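Local coordinates for digeranylgeranylglycerophospholipid reductase (Sulfolobus acidocaldarius, PDB 4OPC), which reduces the double bonds of the geranylgeranyl chains of archaeal membrane lipid precursors, using a bound FAD, at residues I335-V338 with K344-S347; K421-N426 with R438-N443. One frame throughout, in Å; residues are numbered along the deposited sequence.

Contact 1 of 2, residues I335-V338 with K344-S347; sequences ICYV and KQAS
The ring of Tyr337 takes the side-chain carbonyl of Gln345 at its edge, in the plane of the ring. The amide of Gln345 stands nearly upright to that ring, with 85° between the two planes. Ser304, Ile307 and Ser308 of helix 302-322 also touch the Tyr337 side chain. The phenol donates a hydrogen bond from Tyr337 OH to Gln345 OE1, 2.7 Å long. The hydroxyl approaches from above the carbonyl plane, 39° out of it. Gln345 OE1 also comes within 3.2 Å of Tyr337 CE2. With CG anti to the backbone N (chi1 -173°), the tyrosine ring reaches along helix 332-357 toward Gln345, which lies two turns further on. One water bridges the backbone of the helix between Val338 O, to which it donates at 3.1 Å, and Lys344 N, from which it accepts at 3.0 Å. Lys344 touches the bound lipid, and the lipid-binding Tyr341 lies between the two segments. The other end of the glutamine amide is used too: NE2 donates to Phe292 O. The buried amide is thus gripped at both ends, which should fix its flip and hold the phenol in place.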
# COMPACT_ATOMS: atom_id res chain seq x y z
N ILE A 335 5.57 16.42 -3.40
CA ILE A 335 5.41 16.71 -4.82
C ILE A 335 5.69 15.47 -5.67
O ILE A 335 4.89 15.09 -6.54
CB ILE A 335 6.32 17.85 -5.27
CG1 ILE A 335 6.11 19.10 -4.41
CG2 ILE A 335 6.11 18.14 -6.76
CD1 ILE A 335 4.67 19.55 -4.33
N CYS A 336 6.82 14.82 -5.40
CA CYS A 336 7.23 13.61 -6.11
C CYS A 336 6.21 12.51 -5.92
O CYS A 336 5.73 11.92 -6.90
CB CYS A 336 8.61 13.15 -5.61
SG CYS A 336 9.20 11.48 -6.16
N TYR A 337 5.83 12.23 -4.67
CA TYR A 337 4.93 11.10 -4.43
C TYR A 337 3.53 11.32 -5.01
O TYR A 337 2.96 10.39 -5.59
CB TYR A 337 4.85 10.71 -2.95
CG TYR A 337 4.05 9.46 -2.81
CD1 TYR A 337 4.61 8.22 -3.11
CD2 TYR A 337 2.70 9.50 -2.48
CE1 TYR A 337 3.86 7.06 -3.04
CE2 TYR A 337 1.95 8.34 -2.42
CZ TYR A 337 2.53 7.12 -2.71
OH TYR A 337 1.81 5.96 -2.67
N VAL A 338 2.98 12.51 -4.84
CA VAL A 338 1.67 12.81 -5.43
C VAL A 338 1.71 12.67 -6.95
O VAL A 338 0.80 12.08 -7.54
CB VAL A 338 1.15 14.19 -4.98
CG1 VAL A 338 -0.08 14.58 -5.78
CG2 VAL A 338 0.84 14.18 -3.48
N LYS A 344 -3.37 9.63 -8.09
CA LYS A 344 -4.14 8.45 -8.47
C LYS A 344 -4.79 7.78 -7.27
O LYS A 344 -5.96 7.38 -7.33
CB LYS A 344 -3.23 7.44 -9.18
CG LYS A 344 -3.78 6.03 -9.13
CD LYS A 344 -2.98 5.11 -9.97
CE LYS A 344 -1.56 5.02 -9.49
NZ LYS A 344 -0.87 4.08 -10.38
N GLN A 345 -4.05 7.64 -6.17
CA GLN A 345 -4.59 7.07 -4.96
C GLN A 345 -5.81 7.81 -4.48
O GLN A 345 -6.77 7.20 -4.04
CB GLN A 345 -3.57 7.16 -3.83
CG GLN A 345 -2.76 5.95 -3.59
CD GLN A 345 -1.85 6.16 -2.40
OE1 GLN A 345 -0.75 6.67 -2.55
NE2 GLN A 345 -2.32 5.83 -1.21
N ALA A 346 -5.75 9.14 -4.52
CA ALA A 346 -6.86 9.95 -4.03
C ALA A 346 -8.12 9.68 -4.84
O ALA A 346 -9.21 9.52 -4.29
CB ALA A 346 -6.50 11.43 -4.09
N SER A 347 -7.98 9.64 -6.16
CA SER A 347 -9.09 9.30 -7.04
C SER A 347 -9.66 7.92 -6.70
O SER A 347 -10.88 7.72 -6.65
CB SER A 347 -8.59 9.31 -8.49
OG SER A 347 -9.63 8.97 -9.39
O HOH W 1 -0.63 9.95 -9.21

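Contact 2 of 2, residues K421-N426 with R438-N443; sequences KELYLN and RREVDN
Leu423 and Tyr424 close on Val441 in the buried, close-packed part of this contact, two side chains on one valine. Leu423 CD1 lies 4.0 Å from Val441 CG2, and the two side chains lie antiparallel, each passing alongside the other. Tyr424 crosses the valine at about a right angle. Its CE1 is 3.9 Å from Val441 CG2, and its OH is 3.9 Å from Val441 CG1. Both valine methyls reach the tyrosine: CG1 is anti to the backbone N (chi1 175°) and meets the phenol end, while CG2 serves both partners. Trp437 packs edge-to-face with Tyr424 and bonds Leu423 O through NE1. The two segments form an antiparallel helical hairpin, made by helix 410-425 and helix 434-452. Their axes run at 169° and approach to 10.6 Å. Leu423 and Val441 are level, with CA atoms 7.2 Å apart. The other side faces solvent. There the exposed Glu440 lays its chain by Leu423, and its OE2 comes to 3.8 Å from Leu423 CD2 without a polar partner across the contact. With an alanine at Leu423, Val441 CG2 would probably lose its leucine neighbour across the contact and the Glu440 chain the methyl it lies beside, opening a gap between the helices. Asn426 ND2 donates to Glu422 O at 2.8 Å.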
# COMPACT_ATOMS: atom_id res chain seq x y z
N LYS A 421 -8.85 14.34 -8.10
CA LYS A 421 -7.59 14.20 -8.82
C LYS A 421 -7.01 15.58 -9.12
O LYS A 421 -5.81 15.82 -8.93
CB LYS A 421 -7.76 13.41 -10.12
CG LYS A 421 -6.44 13.01 -10.77
CD LYS A 421 -6.25 11.50 -10.76
CE LYS A 421 -5.04 11.09 -11.57
NZ LYS A 421 -5.20 11.42 -13.01
N GLU A 422 -7.88 16.49 -9.55
CA GLU A 422 -7.49 17.87 -9.83
C GLU A 422 -6.96 18.60 -8.59
O GLU A 422 -6.00 19.35 -8.68
CB GLU A 422 -8.65 18.65 -10.46
CG GLU A 422 -9.00 18.18 -11.86
CD GLU A 422 -10.22 18.88 -12.43
OE1 GLU A 422 -10.85 19.67 -11.69
OE2 GLU A 422 -10.54 18.65 -13.61
N LEU A 423 -7.59 18.37 -7.44
CA LEU A 423 -7.09 18.95 -6.20
C LEU A 423 -5.68 18.45 -5.92
O LEU A 423 -4.82 19.22 -5.50
CB LEU A 423 -7.99 18.59 -5.01
CG LEU A 423 -9.17 19.53 -4.73
CD1 LEU A 423 -10.03 18.96 -3.63
CD2 LEU A 423 -8.66 20.91 -4.35
N TYR A 424 -5.45 17.16 -6.15
CA TYR A 424 -4.12 16.60 -5.94
C TYR A 424 -3.09 17.06 -6.96
O TYR A 424 -1.92 17.23 -6.62
CB TYR A 424 -4.17 15.07 -5.82
CG TYR A 424 -4.54 14.65 -4.43
CD1 TYR A 424 -5.83 14.84 -3.93
CD2 TYR A 424 -3.58 14.10 -3.58
CE1 TYR A 424 -6.16 14.48 -2.65
CE2 TYR A 424 -3.90 13.73 -2.29
CZ TYR A 424 -5.20 13.92 -1.83
OH TYR A 424 -5.52 13.56 -0.54
N LEU A 425 -3.52 17.28 -8.20
CA LEU A 425 -2.64 17.86 -9.21
C LEU A 425 -2.27 19.30 -8.87
O LEU A 425 -1.29 19.85 -9.38
CB LEU A 425 -3.26 17.76 -10.61
CG LEU A 425 -3.49 16.32 -11.08
CD1 LEU A 425 -4.06 16.28 -12.49
CD2 LEU A 425 -2.21 15.50 -10.99
N ASN A 426 -3.05 19.91 -7.97
CA ASN A 426 -2.73 21.23 -7.44
C ASN A 426 -2.31 21.15 -5.97
O ASN A 426 -2.65 22.02 -5.16
CB ASN A 426 -3.92 22.17 -7.60
CG ASN A 426 -4.22 22.49 -9.05
OD1 ASN A 426 -3.47 23.21 -9.71
ND2 ASN A 426 -5.32 21.95 -9.56
N ARG A 438 -6.12 20.80 2.55
CA ARG A 438 -6.65 19.64 3.26
C ARG A 438 -8.16 19.78 3.52
O ARG A 438 -8.91 18.81 3.38
CB ARG A 438 -5.89 19.44 4.58
CG ARG A 438 -6.38 18.27 5.44
CD ARG A 438 -5.52 18.14 6.70
NE ARG A 438 -5.58 19.36 7.50
CZ ARG A 438 -4.52 19.98 8.01
NH1 ARG A 438 -3.29 19.52 7.83
NH2 ARG A 438 -4.70 21.09 8.72
N ARG A 439 -8.60 20.98 3.90
CA ARG A 439 -10.01 21.20 4.16
C ARG A 439 -10.84 21.04 2.88
O ARG A 439 -11.95 20.51 2.91
CB ARG A 439 -10.25 22.55 4.84
CG ARG A 439 -9.66 22.61 6.25
CD ARG A 439 -10.04 23.89 6.99
NE ARG A 439 -9.32 25.06 6.49
CZ ARG A 439 -8.13 25.46 6.94
NH1 ARG A 439 -7.51 24.77 7.89
NH2 ARG A 439 -7.55 26.54 6.43
N GLU A 440 -10.29 21.48 1.75
CA GLU A 440 -10.95 21.26 0.47
C GLU A 440 -11.12 19.77 0.17
O GLU A 440 -12.18 19.34 -0.28
CB GLU A 440 -10.18 21.91 -0.67
CG GLU A 440 -10.22 23.41 -0.72
CD GLU A 440 -9.57 23.94 -1.99
OE1 GLU A 440 -8.36 24.24 -1.96
OE2 GLU A 440 -10.28 24.04 -3.01
N VAL A 441 -10.07 18.99 0.42
CA VAL A 441 -10.13 17.56 0.15
C VAL A 441 -11.14 16.89 1.07
O VAL A 441 -11.97 16.09 0.62
CB VAL A 441 -8.74 16.90 0.31
CG1 VAL A 441 -8.86 15.39 0.13
CG2 VAL A 441 -7.76 17.48 -0.70
N ASP A 442 -11.07 17.23 2.36
CA ASP A 442 -12.01 16.70 3.34
C ASP A 442 -13.45 17.00 2.94
O ASP A 442 -14.32 16.14 3.07
CB ASP A 442 -11.72 17.25 4.74
CG ASP A 442 -10.49 16.62 5.38
OD1 ASP A 442 -10.13 15.48 5.00
OD2 ASP A 442 -9.91 17.24 6.29
N ASN A 443 -13.69 18.22 2.46
CA ASN A 443 -15.04 18.57 2.02
C ASN A 443 -15.53 17.72 0.85
O ASN A 443 -16.69 17.28 0.83
CB ASN A 443 -15.16 20.07 1.70
CG ASN A 443 -15.07 20.94 2.93
OD1 ASN A 443 -15.22 20.45 4.06
ND2 ASN A 443 -14.84 22.23 2.73

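Overall arrangement
Contact 1 is the deeper of the two. Its touching residues are buried, and both lie on helix 332-357, near the lipid and the flavin. Contact 2 lies further out and joins two helices, 410-425 and 434-452; its centre is about 20 Å from the centre of the chain, that of contact 1 about 13 Å. The chemistry follows: a polar bond and a water link inside, apolar packing bordered by one exposed glutamate outside. The two also meet. Tyr424 of contact 2 rests on Val338 and Ala346 of contact 1, with Ala346 CB 3.4 Å from Tyr424 CE1. Lys421 packs on Ser347. Helix 410-425 is therefore the middle layer, between helix 332-357 and helix 434-452.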